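Local coordinates for endoglucanase, family GH5 (Zobellia galactanivorans, PDB 6GL2), which probably hydrolyses beta-glucan chains such as mixed-linked glucan and related hemicelluloses, as an endo-acting glycoside hydrolase of family 5, at residues D32-D37 / T67-I72. Residues are numbered along the deposited sequence; the frame is centred on the assembly and turned at random.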
loop_
_atom_site.group_PDB
_atom_site.type_symbol
_atom_site.label_atom_id
_atom_site.label_comp_id
_atom_site.label_asym_id
_atom_site.label_seq_id
_atom_site.Cartn_x
_atom_site.Cartn_y
_atom_site.Cartn_z
ATOM N N ASP A 32 -10.128 -0.066 5.561
ATOM C CA ASP A 32 -9.168 -0.862 6.321
ATOM C C ASP A 32 -9.459 -0.946 7.824
ATOM O O ASP A 32 -8.806 -1.729 8.504
ATOM C CB ASP A 32 -7.748 -0.309 6.122
ATOM C CG ASP A 32 -7.672 1.153 6.340
ATOM O OD1 ASP A 32 -8.521 1.935 5.812
ATOM O OD2 ASP A 32 -6.710 1.622 7.053
ATOM N N THR A 33 -10.415 -0.189 8.318
ATOM C CA THR A 33 -10.735 -0.219 9.739
ATOM C C THR A 33 -10.971 -1.660 10.190
ATOM O O THR A 33 -11.682 -2.423 9.560
ATOM C CB THR A 33 -11.995 0.651 9.918
ATOM O OG1 THR A 33 -11.704 2.006 9.671
ATOM C CG2 THR A 33 -12.632 0.500 11.366
ATOM N N TYR A 34 -10.349 -2.002 11.323
ATOM C CA TYR A 34 -10.474 -3.380 11.817
ATOM C C TYR A 34 -11.698 -3.479 12.721
ATOM O O TYR A 34 -11.555 -3.526 14.001
ATOM C CB TYR A 34 -9.205 -3.858 12.487
ATOM C CG TYR A 34 -9.165 -5.358 12.702
ATOM C CD1 TYR A 34 -9.029 -6.200 11.669
ATOM C CD2 TYR A 34 -9.378 -5.884 13.946
ATOM C CE1 TYR A 34 -8.985 -7.570 11.819
ATOM C CE2 TYR A 34 -9.366 -7.274 14.110
ATOM C CZ TYR A 34 -9.205 -8.095 13.030
ATOM O OH TYR A 34 -9.134 -9.463 13.190
ATOM N N ASN A 35 -12.868 -3.368 12.147
ATOM C CA ASN A 35 -14.183 -3.409 12.809
ATOM C C ASN A 35 -15.197 -3.756 11.769
ATOM O O ASN A 35 -14.998 -3.420 10.580
ATOM C CB ASN A 35 -14.417 -2.028 13.466
ATOM C CG ASN A 35 -15.612 -2.034 14.449
ATOM O OD1 ASN A 35 -16.758 -2.142 14.067
ATOM N ND2 ASN A 35 -15.269 -1.988 15.762
ATOM N N SER A 36 -16.349 -4.351 12.134
ATOM C CA SER A 36 -17.398 -4.592 11.170
ATOM C C SER A 36 -17.963 -3.273 10.593
ATOM O O SER A 36 -18.524 -3.266 9.518
ATOM C CB SER A 36 -18.526 -5.453 11.743
ATOM O OG SER A 36 -19.018 -4.810 12.888
ATOM N N ASP A 37 -17.817 -2.156 11.324
ATOM C CA ASP A 37 -18.303 -0.825 10.942
ATOM C C ASP A 37 -17.040 -0.016 10.544
ATOM O O ASP A 37 -16.238 0.301 11.418
ATOM C CB ASP A 37 -18.947 -0.163 12.159
ATOM C CG ASP A 37 -19.455 1.213 11.909
ATOM O OD1 ASP A 37 -19.142 1.839 10.901
ATOM O OD2 ASP A 37 -20.333 1.665 12.725
ATOM N N THR A 67 -9.738 -3.942 4.540
ATOM C CA THR A 67 -9.724 -5.098 5.473
ATOM C C THR A 67 -10.971 -5.911 5.155
ATOM O O THR A 67 -12.077 -5.364 5.095
ATOM C CB THR A 67 -9.643 -4.656 6.936
ATOM O OG1 THR A 67 -8.369 -4.043 7.153
ATOM C CG2 THR A 67 -9.859 -5.868 7.902
ATOM N N TRP A 68 -10.791 -7.181 4.901
ATOM C CA TRP A 68 -11.863 -8.056 4.390
ATOM C C TRP A 68 -12.426 -8.945 5.474
ATOM O O TRP A 68 -13.508 -9.472 5.283
ATOM C CB TRP A 68 -11.321 -8.923 3.209
ATOM C CG TRP A 68 -10.850 -8.080 2.082
ATOM C CD1 TRP A 68 -9.592 -7.555 1.912
ATOM C CD2 TRP A 68 -11.596 -7.593 0.935
ATOM N NE1 TRP A 68 -9.539 -6.810 0.786
ATOM C CE2 TRP A 68 -10.709 -6.806 0.142
ATOM C CE3 TRP A 68 -12.919 -7.750 0.536
ATOM C CZ2 TRP A 68 -11.109 -6.147 -1.017
ATOM C CZ3 TRP A 68 -13.335 -7.068 -0.612
ATOM C CH2 TRP A 68 -12.415 -6.358 -1.400
ATOM N N LYS A 69 -11.725 -9.154 6.567
ATOM C CA LYS A 69 -12.088 -10.167 7.602
ATOM C C LYS A 69 -13.552 -10.126 8.024
ATOM O O LYS A 69 -14.215 -11.172 8.079
ATOM C CB LYS A 69 -11.133 -10.030 8.808
ATOM C CG LYS A 69 -11.442 -11.096 9.869
ATOM C CD LYS A 69 -10.499 -11.060 11.029
ATOM C CE LYS A 69 -10.981 -11.945 12.201
ATOM N NZ LYS A 69 -12.347 -12.565 11.980
ATOM N N PHE A 70 -14.072 -8.975 8.263
ATOM C CA PHE A 70 -15.411 -8.932 8.800
ATOM C C PHE A 70 -16.467 -9.169 7.750
ATOM O O PHE A 70 -17.667 -9.075 8.036
ATOM C CB PHE A 70 -15.619 -7.631 9.559
ATOM C CG PHE A 70 -14.747 -7.521 10.779
ATOM C CD1 PHE A 70 -15.164 -8.100 11.926
ATOM C CD2 PHE A 70 -13.546 -6.865 10.754
ATOM C CE1 PHE A 70 -14.394 -8.025 13.044
ATOM C CE2 PHE A 70 -12.718 -6.820 11.860
ATOM C CZ PHE A 70 -13.190 -7.416 12.994
ATOM N N HIS A 71 -16.086 -9.398 6.515
ATOM C CA HIS A 71 -16.984 -9.595 5.379
ATOM C C HIS A 71 -16.730 -10.865 4.655
ATOM O O HIS A 71 -17.171 -10.952 3.489
ATOM C CB HIS A 71 -17.049 -8.365 4.520
ATOM C CG HIS A 71 -17.327 -7.095 5.249
ATOM N ND1 HIS A 71 -18.561 -6.680 5.521
ATOM C CD2 HIS A 71 -16.452 -6.253 5.930
ATOM C CE1 HIS A 71 -18.448 -5.540 6.249
ATOM N NE2 HIS A 71 -17.150 -5.317 6.482
ATOM N N ILE A 72 -16.009 -11.832 5.176
ATOM C CA ILE A 72 -15.731 -13.101 4.550
ATOM C C ILE A 72 -16.459 -14.154 5.330
ATOM O O ILE A 72 -16.387 -14.236 6.580
ATOM C CB ILE A 72 -14.252 -13.389 4.534
ATOM C CG1 ILE A 72 -13.409 -12.419 3.643
ATOM C CG2 ILE A 72 -13.977 -14.853 4.141
ATOM C CD1 ILE A 72 -11.936 -12.390 3.866
HETATM O O HOH W 1 -15.048 -4.057 8.009
#
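Asp32 and Thr67 bring their CA atoms within 4.4 Å where two irregular loops meet, and the chains stay close as far as Ser36 and Phe70, whose CA atoms lie 5.3 Å apart. No backbone hydrogen bond joins 32-37 to 67-72; an inverse gamma turn centred on Tyr34 and a short 3-10 segment at 69-70 shape the two sides. Side chains of 67-72 pack largely on the backbone of 32-37, and a Thr67-Met31 backbone hydrogen bond continues the junction just outside. Thr67 OG1 donates to Asp32 O at 2.7 Å, approaching from above the carbonyl plane, and the same hydroxyl oxygen is hydrogen-bonded to His108 N. Further out, Phe70 and Tyr34 form a T-shaped (edge-to-face) pair with planes at 68°: Phe70 CE2 points at the centre of the tyrosine face, 3.7 Å from Tyr34 CD1. With chi1 at -166°, the tyrosine ring is swung away from its own backbone N and set against Thr67 CG2. Were Tyr34 an alanine, the edge of Phe70 would probably lose the aromatic face it meets, and a gap would be likely to open beside Thr67 CG2. One face of Phe70 also lies against the Asn35-Ser36 peptide, with Ser36 N 3.8 Å from Phe70 CG. A water bridges the segments, donating to Asn35 O at 2.6 Å and meeting His71 NE2 in the plane of the imidazole, whose ND1 is hydrogen-bonded to Glu81 OE1. In the TIM barrel these are the first two beta-alpha loops, following adjacent parallel strands 24-26 and 61-64 at their C-terminal ends, the face that carries the active site in TIM-barrel glycoside hydrolases, while His71 stacks on Trp84 of helix 82-96.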